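Local coordinates for protein amidase, hydantoinase/carbamoylase family (Burkholderia ambifaria, PDB 5TP4) that probably hydrolyses the carbamoyl carbon-nitrogen bond of N-carbamoyl-L-amino acids, as a zinc-dependent member of the peptidase M20 family, at residues B[13-18]-B[400-405]; B[57-60]-B[64-67]; B[75-80]-B[113-118]; B[191-196]-B[413-418]; B[351-356]-B[404-409]. One frame throughout, in Å; residues are numbered along the deposited sequence.

Interaction 1. Residues B[13-18]-B[400-405]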
# COMPACT_ATOMS: atom_id res chain seq x y z
N LEU B 13 -6.98 -35.31 -39.93
CA LEU B 13 -6.01 -34.49 -40.65
C LEU B 13 -5.17 -33.71 -39.65
O LEU B 13 -5.72 -33.02 -38.78
CB LEU B 13 -6.75 -33.53 -41.59
CG LEU B 13 -5.89 -32.64 -42.48
CD1 LEU B 13 -5.17 -33.49 -43.53
CD2 LEU B 13 -6.78 -31.59 -43.14
N GLU B 14 -3.84 -33.79 -39.78
CA GLU B 14 -2.92 -33.16 -38.84
C GLU B 14 -2.05 -32.10 -39.51
O GLU B 14 -1.80 -32.16 -40.72
CB GLU B 14 -2.00 -34.19 -38.20
CG GLU B 14 -2.73 -35.17 -37.33
CD GLU B 14 -1.79 -36.07 -36.56
OE1 GLU B 14 -0.56 -35.94 -36.72
OE2 GLU B 14 -2.30 -36.91 -35.79
N ILE B 15 -1.58 -31.14 -38.71
CA ILE B 15 -0.64 -30.13 -39.20
C ILE B 15 0.80 -30.63 -39.19
O ILE B 15 1.10 -31.76 -38.75
CB ILE B 15 -0.73 -28.85 -38.37
CG1 ILE B 15 -0.25 -29.12 -36.94
CG2 ILE B 15 -2.19 -28.31 -38.43
CD1 ILE B 15 0.42 -27.90 -36.30
N ASP B 16 1.71 -29.77 -39.66
CA ASP B 16 3.15 -30.00 -39.57
C ASP B 16 3.61 -29.26 -38.32
O ASP B 16 3.86 -28.06 -38.35
CB ASP B 16 3.85 -29.49 -40.83
CG ASP B 16 5.33 -29.84 -40.85
OD1 ASP B 16 5.96 -30.00 -39.77
OD2 ASP B 16 5.87 -29.92 -41.96
N GLY B 17 3.72 -29.98 -37.21
CA GLY B 17 3.96 -29.30 -35.94
C GLY B 17 5.34 -28.68 -35.88
O GLY B 17 5.50 -27.59 -35.33
N ALA B 18 6.34 -29.34 -36.48
CA ALA B 18 7.68 -28.77 -36.51
C ALA B 18 7.73 -27.49 -37.33
O ALA B 18 8.46 -26.54 -36.99
CB ALA B 18 8.66 -29.81 -37.07
N ASP B 400 2.00 -29.41 -27.35
CA ASP B 400 0.74 -28.74 -27.05
C ASP B 400 0.40 -27.74 -28.16
O ASP B 400 -0.76 -27.63 -28.58
CB ASP B 400 0.83 -28.02 -25.71
CG ASP B 400 0.94 -28.99 -24.55
OD1 ASP B 400 0.46 -30.14 -24.70
OD2 ASP B 400 1.49 -28.60 -23.50
N VAL B 401 1.43 -27.03 -28.65
CA VAL B 401 1.25 -26.16 -29.80
C VAL B 401 0.70 -26.96 -30.97
O VAL B 401 -0.28 -26.56 -31.63
CB VAL B 401 2.60 -25.50 -30.16
CG1 VAL B 401 2.58 -24.95 -31.58
CG2 VAL B 401 2.95 -24.41 -29.12
N THR B 402 1.30 -28.10 -31.25
CA THR B 402 0.83 -28.91 -32.36
C THR B 402 -0.61 -29.37 -32.15
O THR B 402 -1.45 -29.22 -33.04
CB THR B 402 1.75 -30.12 -32.55
OG1 THR B 402 3.08 -29.66 -32.80
CG2 THR B 402 1.27 -30.98 -33.75
N ARG B 403 -0.90 -29.97 -30.99
CA ARG B 403 -2.23 -30.56 -30.81
C ARG B 403 -3.33 -29.51 -30.76
O ARG B 403 -4.41 -29.72 -31.31
CB ARG B 403 -2.23 -31.45 -29.57
CG ARG B 403 -1.38 -32.73 -29.78
CD ARG B 403 -1.30 -33.59 -28.58
NE ARG B 403 -0.50 -32.97 -27.54
CZ ARG B 403 -0.17 -33.55 -26.40
NH1 ARG B 403 -0.57 -34.79 -26.13
NH2 ARG B 403 0.57 -32.87 -25.52
N GLY B 404 -3.07 -28.35 -30.15
CA GLY B 404 -4.06 -27.28 -30.20
C GLY B 404 -4.37 -26.86 -31.63
O GLY B 404 -5.52 -26.55 -31.96
N THR B 405 -3.34 -26.84 -32.50
CA THR B 405 -3.56 -26.46 -33.89
C THR B 405 -4.27 -27.56 -34.68
O THR B 405 -5.06 -27.25 -35.58
CB THR B 405 -2.24 -26.08 -34.54
OG1 THR B 405 -1.56 -25.17 -33.66
CG2 THR B 405 -2.44 -25.36 -35.88
O HOH W 1 5.19 -27.65 -32.44
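Ile-15 lays its branched side chain against the face of helix 398-416 that carries Thr-402 and Thr-405. Its CD1 comes within 3.7 Å of Thr-405 CB, while its other branch, CG2, meets Thr-405 CG2 at 3.9 Å, so both branches press on the methyl side of Thr-405 and the two side chains cross at about a right angle. CG1 lies between the backbone N and the carbonyl carbon (chi1 66°), which lets the same side chain also reach the methyl of Thr-402. The hydroxyl of Thr-405 is turned back into its own helix, where OG1 donates to Val-401 O at 2.8 Å. That carbonyl also takes Thr-405 N from the opposite face of its plane, and the hydroxyl of Tyr-106, from helix 105-121, is hydrogen-bonded to both oxygens.

This part is packed carbon to carbon, whereas at Gly-17 and Thr-402 a water spans the segments. Gly-17 CA approaches Thr-402 OG1 to 3.3 Å, without a direct hydrogen bond. Instead the water donates to Gly-17 O at 2.9 Å and also bonds to Thr-402 OG1, whose own helix supplies a further partner in Pro-398 O. Asp-16 N is bonded to Glu-113 OE2. The arrangement is that of an N-capped helix start: Asp-16 caps Arg-19 N, and helix 17-28 sets out beside helix 398-416 in the zinc-bearing domain of the M20 fold.

Interaction 2. Residues B[57-60]-B[64-67]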
# COMPACT_ATOMS: atom_id res chain seq x y z
N TRP B 57 4.84 -14.65 -45.54
CA TRP B 57 4.52 -16.07 -45.41
C TRP B 57 3.15 -16.38 -45.99
O TRP B 57 2.97 -17.39 -46.69
CB TRP B 57 4.56 -16.47 -43.94
CG TRP B 57 5.94 -16.52 -43.40
CD1 TRP B 57 7.08 -16.57 -44.10
CD2 TRP B 57 6.30 -16.58 -42.01
NE1 TRP B 57 8.18 -16.64 -43.23
CE2 TRP B 57 7.70 -16.64 -41.94
CE3 TRP B 57 5.56 -16.56 -40.82
CZ2 TRP B 57 8.39 -16.70 -40.72
CZ3 TRP B 57 6.24 -16.62 -39.61
CH2 TRP B 57 7.64 -16.68 -39.58
N CYS B 58 2.16 -15.52 -45.72
CA CYS B 58 0.82 -15.77 -46.24
C CYS B 58 0.79 -15.74 -47.75
O CYS B 58 0.16 -16.60 -48.38
CB CYS B 58 -0.16 -14.73 -45.70
SG CYS B 58 -0.52 -14.96 -43.95
N ARG B 59 1.47 -14.76 -48.36
CA ARG B 59 1.50 -14.69 -49.81
C ARG B 59 2.24 -15.89 -50.40
O ARG B 59 1.85 -16.40 -51.45
CB ARG B 59 2.15 -13.38 -50.26
CG ARG B 59 1.33 -12.15 -49.87
CD ARG B 59 1.88 -10.90 -50.60
NE ARG B 59 1.43 -9.68 -49.94
CZ ARG B 59 2.15 -9.04 -49.02
NH1 ARG B 59 3.34 -9.51 -48.69
NH2 ARG B 59 1.67 -7.94 -48.44
N ASP B 60 3.30 -16.35 -49.72
CA ASP B 60 4.00 -17.55 -50.16
C ASP B 60 3.11 -18.78 -50.06
O ASP B 60 3.35 -19.76 -50.77
CB ASP B 60 5.27 -17.79 -49.33
CG ASP B 60 6.35 -16.73 -49.55
OD1 ASP B 60 6.36 -16.07 -50.63
OD2 ASP B 60 7.20 -16.56 -48.64
N THR B 64 -3.99 -13.83 -50.48
CA THR B 64 -3.91 -12.39 -50.72
C THR B 64 -4.03 -11.69 -49.37
O THR B 64 -4.71 -12.17 -48.45
CB THR B 64 -4.99 -11.91 -51.68
OG1 THR B 64 -6.29 -12.24 -51.18
CG2 THR B 64 -4.82 -12.57 -53.04
N VAL B 65 -3.32 -10.57 -49.23
CA VAL B 65 -3.18 -9.89 -47.94
C VAL B 65 -3.57 -8.43 -48.10
O VAL B 65 -3.24 -7.80 -49.11
CB VAL B 65 -1.74 -10.00 -47.40
CG1 VAL B 65 -1.63 -9.27 -46.05
CG2 VAL B 65 -1.32 -11.47 -47.22
N SER B 66 -4.28 -7.90 -47.11
CA SER B 66 -4.71 -6.50 -47.13
C SER B 66 -4.83 -6.03 -45.68
O SER B 66 -4.92 -6.84 -44.76
CB SER B 66 -6.05 -6.33 -47.86
OG SER B 66 -7.12 -6.93 -47.13
N VAL B 67 -4.84 -4.70 -45.51
CA VAL B 67 -5.15 -4.07 -44.23
C VAL B 67 -6.39 -3.20 -44.41
O VAL B 67 -6.65 -2.67 -45.49
CB VAL B 67 -4.00 -3.21 -43.67
CG1 VAL B 67 -2.87 -4.09 -43.12
CG2 VAL B 67 -3.47 -2.26 -44.72
O HOH W 2 -1.37 -9.78 -51.30
O HOH W 3 -0.54 -6.72 -49.98
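The backbone amide of Val-65 and NE of Arg-59 both donate to a single water, which lies 3.0 Å from Val-65 N and 3.1 Å from Arg-59 NE. This water sits at the edge of the guanidinium, in its plane. A second water repeats the bridge one step along: it accepts from Arg-59 NH2 at 3.0 Å and donates to Val-65 O at the same distance. The arginine thus addresses both polar atoms of one strand residue without touching either directly. Its chain, extended from CG to NE, crosses the valine at about a right angle and brings NE and NH2 alongside Val-65, where the two waters link them to its backbone.

Beside the waters the packing is apolar. Val-65 CG2 lies over one face of the guanidinium and meets both Arg-59 CG and Cys-58 CB at 3.8 Å. Water takes the N and O of Val-65 because strand 64-67 is an edge strand, bonded to strand 73-77 through its neighbours Thr-64 and Ser-66. A short loop of three residues leads from helix 45-60 to this strand, and Cys-58 fills the angle between them, against Ala-75 of strand 73-77 and Leu-112 of helix 105-121.

Interaction 3. Residues B[75-80]-B[113-118]. With EDO (1,2-ethanediol), chain U.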
# COMPACT_ATOMS: atom_id res chain seq x y z
N ALA B 75 -5.40 -12.02 -44.20
CA ALA B 75 -4.93 -12.88 -45.28
C ALA B 75 -6.10 -13.76 -45.72
O ALA B 75 -6.80 -14.34 -44.87
CB ALA B 75 -3.75 -13.75 -44.83
N ARG B 76 -6.31 -13.87 -47.03
CA ARG B 76 -7.50 -14.50 -47.57
C ARG B 76 -7.16 -15.74 -48.38
O ARG B 76 -6.26 -15.71 -49.23
CB ARG B 76 -8.24 -13.50 -48.47
CG ARG B 76 -9.34 -14.10 -49.34
CD ARG B 76 -10.62 -14.36 -48.57
NE ARG B 76 -11.67 -14.70 -49.54
CZ ARG B 76 -12.95 -14.38 -49.40
NH1 ARG B 76 -13.38 -13.74 -48.32
NH2 ARG B 76 -13.80 -14.75 -50.36
N ARG B 77 -7.88 -16.83 -48.12
CA ARG B 77 -7.84 -18.05 -48.93
C ARG B 77 -9.26 -18.35 -49.40
O ARG B 77 -10.08 -18.81 -48.61
CB ARG B 77 -7.29 -19.23 -48.13
CG ARG B 77 -7.10 -20.51 -48.95
CD ARG B 77 -6.49 -21.58 -48.04
NE ARG B 77 -5.85 -22.68 -48.77
CZ ARG B 77 -6.45 -23.82 -49.12
NH1 ARG B 77 -7.75 -24.00 -48.88
NH2 ARG B 77 -5.75 -24.77 -49.72
N ASP B 78 -9.52 -18.11 -50.68
CA ASP B 78 -10.87 -18.29 -51.22
C ASP B 78 -11.32 -19.73 -51.05
O ASP B 78 -10.51 -20.66 -51.07
CB ASP B 78 -10.89 -17.97 -52.71
CG ASP B 78 -10.79 -16.49 -53.03
OD1 ASP B 78 -11.07 -15.63 -52.15
OD2 ASP B 78 -10.50 -16.21 -54.20
N GLY B 79 -12.63 -19.92 -50.93
CA GLY B 79 -13.23 -21.23 -51.01
C GLY B 79 -13.97 -21.38 -52.32
O GLY B 79 -13.96 -20.51 -53.19
N ALA B 80 -14.64 -22.52 -52.46
CA ALA B 80 -15.39 -22.80 -53.67
C ALA B 80 -16.66 -21.97 -53.77
O ALA B 80 -17.17 -21.75 -54.87
CB ALA B 80 -15.72 -24.29 -53.75
N GLU B 113 -0.45 -22.01 -40.28
CA GLU B 113 -0.15 -23.43 -40.45
C GLU B 113 -1.39 -24.18 -40.93
O GLU B 113 -1.27 -25.13 -41.71
CB GLU B 113 0.41 -24.02 -39.15
CG GLU B 113 0.57 -25.56 -39.13
CD GLU B 113 1.46 -26.08 -40.26
OE1 GLU B 113 2.41 -25.36 -40.64
OE2 GLU B 113 1.20 -27.22 -40.74
N VAL B 114 -2.58 -23.78 -40.47
CA VAL B 114 -3.81 -24.36 -41.02
C VAL B 114 -3.82 -24.24 -42.54
O VAL B 114 -4.08 -25.21 -43.26
CB VAL B 114 -5.04 -23.68 -40.40
CG1 VAL B 114 -6.31 -24.02 -41.19
CG2 VAL B 114 -5.18 -24.17 -38.95
N VAL B 115 -3.51 -23.06 -43.06
CA VAL B 115 -3.52 -22.87 -44.50
C VAL B 115 -2.43 -23.69 -45.16
O VAL B 115 -2.66 -24.34 -46.20
CB VAL B 115 -3.40 -21.38 -44.83
CG1 VAL B 115 -3.12 -21.17 -46.36
CG2 VAL B 115 -4.71 -20.67 -44.43
N ARG B 116 -1.22 -23.71 -44.59
CA ARG B 116 -0.14 -24.48 -45.20
C ARG B 116 -0.48 -25.96 -45.25
O ARG B 116 -0.17 -26.65 -46.23
CB ARG B 116 1.16 -24.29 -44.42
CG ARG B 116 1.76 -22.89 -44.57
CD ARG B 116 2.94 -22.71 -43.59
NE ARG B 116 3.75 -21.55 -43.97
CZ ARG B 116 4.85 -21.18 -43.31
NH1 ARG B 116 5.22 -21.86 -42.22
NH2 ARG B 116 5.57 -20.15 -43.74
N THR B 117 -1.16 -26.44 -44.21
CA THR B 117 -1.63 -27.83 -44.20
C THR B 117 -2.70 -28.07 -45.26
O THR B 117 -2.64 -29.07 -45.99
CB THR B 117 -2.09 -28.18 -42.78
OG1 THR B 117 -0.91 -28.40 -41.97
CG2 THR B 117 -2.97 -29.43 -42.76
N LEU B 118 -3.67 -27.16 -45.39
CA LEU B 118 -4.67 -27.32 -46.45
C LEU B 118 -4.02 -27.31 -47.83
O LEU B 118 -4.43 -28.07 -48.71
CB LEU B 118 -5.72 -26.22 -46.35
CG LEU B 118 -6.54 -26.25 -45.06
CD1 LEU B 118 -7.57 -25.16 -45.08
CD2 LEU B 118 -7.22 -27.64 -44.83
C1 EDO U . -6.32 -18.12 -53.04
O1 EDO U . -6.05 -18.91 -51.87
C2 EDO U . -6.28 -16.66 -52.65
O2 EDO U . -7.56 -16.36 -52.09
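The guanidinium of Arg-77 rests one face on Leu-118, whose CB stands 3.6 Å above the plane, displaced toward the rim rather than centred. The same CB is 3.7 Å from both Arg-77 CZ and Arg-77 NH2, and Val-115 CG1 approaches the group obliquely. The polar end of the group turns to the last turn of helix 105-121 and the loop beyond it, where NH2 donates to Asn-119 OD1 and Ile-123 O. A second flat group, that of Arg-76, is engaged quite differently. It takes Asp-78 OD1 in its plane, edge-on, through a nearly straight NE bond of 2.8 Å (162°), supplemented by a weak one from NH2, and NH1 forms a further salt bridge with Glu-130.

Neighbouring strand residues thus illustrate two uses of one side chain. Arg-77 reaches across to the helix because its chain runs extended from CG to NE, with chi1 at -175°, its methylenes running past Val-115 in the opposite sense; CD comes 3.8 Å from Val-115 CG1. A molecule of 1,2-ethanediol, probably from the crystallisation liquor, binds at the strand end: its O2 accepts from Asp-78 N at 3.0 Å and donates to Arg-76 O.

Helix 105-121 lies against the sheet here, Val-115 on Ile-131 and Leu-118 on Leu-129 of strand 129-133, the antiparallel neighbour of strand 73-77, while Leu-118 also touches helix 398-416.

Interaction 4. Residues B[191-196]-B[413-418]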
# COMPACT_ATOMS: atom_id res chain seq x y z
N VAL B 191 -18.90 -12.21 -41.40
CA VAL B 191 -18.04 -13.29 -40.91
C VAL B 191 -18.94 -14.46 -40.53
O VAL B 191 -19.90 -14.28 -39.78
CB VAL B 191 -17.20 -12.85 -39.69
CG1 VAL B 191 -16.42 -14.02 -39.15
CG2 VAL B 191 -16.24 -11.71 -40.06
N ASP B 192 -18.63 -15.65 -41.05
CA ASP B 192 -19.43 -16.83 -40.69
C ASP B 192 -19.16 -17.28 -39.26
O ASP B 192 -20.09 -17.68 -38.55
CB ASP B 192 -19.15 -17.99 -41.63
CG ASP B 192 -19.97 -19.22 -41.28
OD1 ASP B 192 -21.20 -19.22 -41.53
OD2 ASP B 192 -19.38 -20.17 -40.75
N ALA B 193 -17.90 -17.30 -38.86
CA ALA B 193 -17.50 -17.73 -37.53
C ALA B 193 -16.09 -17.22 -37.30
O ALA B 193 -15.35 -16.96 -38.25
CB ALA B 193 -17.54 -19.25 -37.37
N TYR B 194 -15.74 -17.06 -36.02
CA TYR B 194 -14.42 -16.58 -35.64
C TYR B 194 -13.84 -17.58 -34.66
O TYR B 194 -14.47 -17.90 -33.64
CB TYR B 194 -14.48 -15.19 -35.00
CG TYR B 194 -13.16 -14.72 -34.47
CD1 TYR B 194 -12.24 -14.11 -35.33
CD2 TYR B 194 -12.81 -14.84 -33.12
CE1 TYR B 194 -11.03 -13.67 -34.86
CE2 TYR B 194 -11.57 -14.42 -32.66
CZ TYR B 194 -10.70 -13.83 -33.54
OH TYR B 194 -9.47 -13.36 -33.11
N PHE B 195 -12.63 -18.06 -34.95
CA PHE B 195 -11.93 -18.96 -34.05
C PHE B 195 -10.59 -18.36 -33.64
O PHE B 195 -9.89 -17.76 -34.46
CB PHE B 195 -11.68 -20.31 -34.72
CG PHE B 195 -12.92 -21.13 -34.97
CD1 PHE B 195 -13.63 -21.00 -36.15
CD2 PHE B 195 -13.34 -22.06 -34.03
CE1 PHE B 195 -14.75 -21.76 -36.40
CE2 PHE B 195 -14.46 -22.83 -34.24
CZ PHE B 195 -15.18 -22.69 -35.43
N GLU B 196 -10.20 -18.53 -32.37
CA GLU B 196 -8.92 -18.01 -31.91
C GLU B 196 -8.25 -19.05 -31.04
O GLU B 196 -8.85 -19.48 -30.05
CB GLU B 196 -9.10 -16.70 -31.13
CG GLU B 196 -7.82 -16.18 -30.53
CD GLU B 196 -7.83 -14.67 -30.27
OE1 GLU B 196 -6.82 -14.15 -29.75
OE2 GLU B 196 -8.84 -14.01 -30.60
N LEU B 413 -12.29 -26.60 -40.35
CA LEU B 413 -12.73 -27.34 -41.53
C LEU B 413 -14.17 -27.80 -41.40
O LEU B 413 -14.93 -27.80 -42.37
CB LEU B 413 -11.84 -28.56 -41.77
CG LEU B 413 -10.49 -28.24 -42.39
CD1 LEU B 413 -9.81 -29.52 -42.83
CD2 LEU B 413 -10.63 -27.29 -43.57
N ALA B 414 -14.57 -28.24 -40.20
CA ALA B 414 -15.96 -28.62 -40.02
C ALA B 414 -16.87 -27.42 -40.29
O ALA B 414 -17.89 -27.55 -40.97
CB ALA B 414 -16.19 -29.17 -38.60
N ARG B 415 -16.47 -26.24 -39.82
CA ARG B 415 -17.29 -25.05 -40.00
C ARG B 415 -17.32 -24.61 -41.46
O ARG B 415 -18.38 -24.29 -42.01
CB ARG B 415 -16.78 -23.93 -39.09
CG ARG B 415 -17.67 -22.69 -39.12
CD ARG B 415 -19.04 -22.95 -38.47
NE ARG B 415 -19.80 -21.70 -38.37
CZ ARG B 415 -20.86 -21.49 -37.61
NH1 ARG B 415 -21.36 -22.46 -36.84
NH2 ARG B 415 -21.41 -20.28 -37.61
N ALA B 416 -16.15 -24.60 -42.10
CA ALA B 416 -16.04 -24.10 -43.46
C ALA B 416 -16.48 -25.09 -44.51
O ALA B 416 -16.83 -24.67 -45.62
CB ALA B 416 -14.59 -23.69 -43.74
N GLY B 417 -16.46 -26.38 -44.21
CA GLY B 417 -16.78 -27.37 -45.20
C GLY B 417 -15.63 -27.64 -46.15
O GLY B 417 -14.72 -26.83 -46.34
N VAL B 418 -15.65 -28.82 -46.75
CA VAL B 418 -14.63 -29.23 -47.70
C VAL B 418 -15.32 -29.40 -49.05
O VAL B 418 -16.28 -30.17 -49.17
CB VAL B 418 -13.93 -30.52 -47.26
CG1 VAL B 418 -12.95 -30.98 -48.33
CG2 VAL B 418 -13.23 -30.30 -45.96
O HOH W 4 -20.51 -22.69 -41.65
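Arg-415 leaves its helix with CG anti to the backbone N and then bends at chi2 (68°), which swings the guanidinium back toward Asp-192. The aspartate reaches out from the opposite direction with its CG likewise anti to N (chi1 180°). The two meet as a salt bridge in which Arg-415 NE donates to Asp-192 OD2 at 2.9 Å, on the syn side but tilted well out of the carboxylate plane. Carboxylate and guanidinium planes are 48° apart, a twisted grip. The second nitrogen does not go to the other carboxylate oxygen: Arg-415 NH2 donates to Asp-192 O at 3.1 Å, arriving from above the carbonyl plane. One residue is held side-on by side chain and backbone alike.

This clasp ties the residue leading into strand 193-199, a parallel strand of the central sheet that carries the zinc ligand His-198 near its far end, to the end of helix 398-416, an alpha/beta layering usual in the catalytic domain of M20 enzymes. The helix stops at Gly-417, which has positive phi and whose N still bonds to Leu-413 O.

A water completes the polar side, donating to Asp-192 OD2 and, at 2.7 Å, to Arg-415 O. The aliphatic part of the arginine is covered by the strand: Ala-193 CB lies 3.9 Å from Arg-415 CG, and Phe-195 CE1 approaches Arg-415 CB at 4.0 Å. Cys-342 and Leu-345 of helix 340-353 touch the arginine as well.

Interaction 5. Residues B[351-356]-B[404-409]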
# COMPACT_ATOMS: atom_id res chain seq x y z
N GLU B 351 -12.15 -34.47 -29.07
CA GLU B 351 -12.54 -35.85 -28.76
C GLU B 351 -12.13 -36.80 -29.87
O GLU B 351 -11.71 -37.93 -29.60
CB GLU B 351 -14.05 -35.93 -28.51
CG GLU B 351 -14.44 -35.17 -27.24
CD GLU B 351 -15.93 -35.18 -26.97
OE1 GLU B 351 -16.62 -36.10 -27.47
OE2 GLU B 351 -16.41 -34.27 -26.26
N ALA B 352 -12.23 -36.36 -31.13
CA ALA B 352 -11.89 -37.25 -32.24
C ALA B 352 -10.42 -37.68 -32.18
O ALA B 352 -10.09 -38.82 -32.53
CB ALA B 352 -12.17 -36.57 -33.58
N PHE B 353 -9.53 -36.77 -31.78
CA PHE B 353 -8.11 -37.05 -31.63
C PHE B 353 -7.78 -37.76 -30.33
O PHE B 353 -6.64 -38.26 -30.15
CB PHE B 353 -7.32 -35.74 -31.69
CG PHE B 353 -7.01 -35.28 -33.08
CD1 PHE B 353 -5.94 -35.82 -33.76
CD2 PHE B 353 -7.77 -34.29 -33.69
CE1 PHE B 353 -5.63 -35.38 -35.03
CE2 PHE B 353 -7.47 -33.85 -34.97
CZ PHE B 353 -6.40 -34.40 -35.65
N GLY B 354 -8.74 -37.86 -29.40
CA GLY B 354 -8.41 -38.47 -28.13
C GLY B 354 -7.56 -37.58 -27.24
O GLY B 354 -6.96 -38.08 -26.29
N TYR B 355 -7.51 -36.27 -27.52
CA TYR B 355 -6.75 -35.37 -26.66
C TYR B 355 -7.49 -35.11 -25.36
O TYR B 355 -8.72 -35.03 -25.34
CB TYR B 355 -6.51 -34.05 -27.36
CG TYR B 355 -5.72 -34.11 -28.63
CD1 TYR B 355 -4.75 -35.10 -28.85
CD2 TYR B 355 -5.92 -33.15 -29.62
CE1 TYR B 355 -4.00 -35.10 -30.03
CE2 TYR B 355 -5.18 -33.15 -30.80
CZ TYR B 355 -4.24 -34.13 -31.01
OH TYR B 355 -3.52 -34.13 -32.18
N THR B 356 -6.75 -35.04 -24.24
CA THR B 356 -7.40 -34.66 -22.99
C THR B 356 -7.94 -33.24 -23.14
O THR B 356 -7.37 -32.40 -23.83
CB THR B 356 -6.41 -34.76 -21.81
OG1 THR B 356 -5.28 -33.92 -22.04
CG2 THR B 356 -5.92 -36.17 -21.73
N GLY B 404 -3.07 -28.35 -30.15
CA GLY B 404 -4.06 -27.28 -30.20
C GLY B 404 -4.37 -26.86 -31.63
O GLY B 404 -5.52 -26.55 -31.96
N THR B 405 -3.34 -26.84 -32.50
CA THR B 405 -3.56 -26.46 -33.89
C THR B 405 -4.27 -27.56 -34.68
O THR B 405 -5.06 -27.25 -35.58
CB THR B 405 -2.24 -26.08 -34.54
OG1 THR B 405 -1.56 -25.17 -33.66
CG2 THR B 405 -2.44 -25.36 -35.88
N ASN B 406 -4.02 -28.83 -34.36
CA ASN B 406 -4.84 -29.91 -34.93
C ASN B 406 -6.31 -29.71 -34.61
O ASN B 406 -7.18 -29.94 -35.47
CB ASN B 406 -4.37 -31.27 -34.43
CG ASN B 406 -3.06 -31.69 -35.07
OD1 ASN B 406 -2.69 -31.20 -36.14
ND2 ASN B 406 -2.38 -32.64 -34.43
N VAL B 407 -6.62 -29.29 -33.38
CA VAL B 407 -8.01 -29.05 -33.01
C VAL B 407 -8.55 -27.84 -33.76
O VAL B 407 -9.66 -27.87 -34.31
CB VAL B 407 -8.14 -28.87 -31.48
CG1 VAL B 407 -9.53 -28.30 -31.13
CG2 VAL B 407 -7.93 -30.22 -30.78
N LEU B 408 -7.77 -26.76 -33.81
CA LEU B 408 -8.19 -25.57 -34.56
C LEU B 408 -8.47 -25.92 -36.01
O LEU B 408 -9.50 -25.53 -36.57
CB LEU B 408 -7.10 -24.50 -34.49
CG LEU B 408 -7.39 -23.20 -35.27
CD1 LEU B 408 -8.59 -22.47 -34.59
CD2 LEU B 408 -6.15 -22.32 -35.31
N LEU B 409 -7.56 -26.68 -36.62
CA LEU B 409 -7.71 -27.04 -38.02
C LEU B 409 -9.01 -27.77 -38.26
O LEU B 409 -9.71 -27.51 -39.25
CB LEU B 409 -6.53 -27.94 -38.43
CG LEU B 409 -6.66 -28.73 -39.73
CD1 LEU B 409 -6.60 -27.78 -40.96
CD2 LEU B 409 -5.50 -29.75 -39.80
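Phe-353 spreads one face of its ring over the CB of Asn-406, a CH-pi contact in which that carbon lies 4.3 Å from the ring centroid and 24° off the normal. The asparagine stands across the ring's direction, yet its amide plane runs almost parallel to the ring. Its CG is anti to the carbonyl carbon (chi1 -74°), and this projects the amide past the phenyl toward Tyr-355. There Asn-406 ND2 donates to Tyr-355 OH at 2.9 Å, with the oxygen close to the amide plane and the bond nearly straight at 164°. The other end of the amide is also engaged, since OD1 accepts from Ile-15 N, so two bonds fix the orientation of this buried group.

Between the two aromatic residues helix 340-353 ends in a Schellman motif: Gly-354 takes a positive phi, and its N reaches back to Glu-351 O at 3.0 Å. The reversal folds the chain so that the CB of Phe-353 sits 3.4 Å above the Tyr-355 ring, over its centre. Both rings lie on one flank of helix 398-416, Phe-353 by its face and Tyr-355 by its edge.

At that edge Val-407 CG2 lies in the ring plane, 3.7 Å from Tyr-355 CD2, the two side chains sliding past each other in opposite directions. Ile-212 of strand 212-229 touches both of them, while Arg-403, a turn before Val-407 on the helix, also packs on Tyr-355.

Helix 398-416 serves interactions 1, 4 and 5, and each uses it differently: interaction 1 combines apolar packing with a water bridge, interaction 5 two aromatic rings with a hydrogen bond from an asparagine amide, interaction 4 a salt bridge at its end. Interactions 1 and 5 share Gly-404 and Thr-405 and are joined directly by the bond between Ile-15 N and Asn-406 OD1. Interaction 3 is the buried contact of the set and meets the same helix through leucines, Leu-118 touching Leu-409 and Leu-413. Interaction 2 lies at the sheet edge, where waters mediate the polar bonds; its strand is hydrogen-bonded to that of interaction 3.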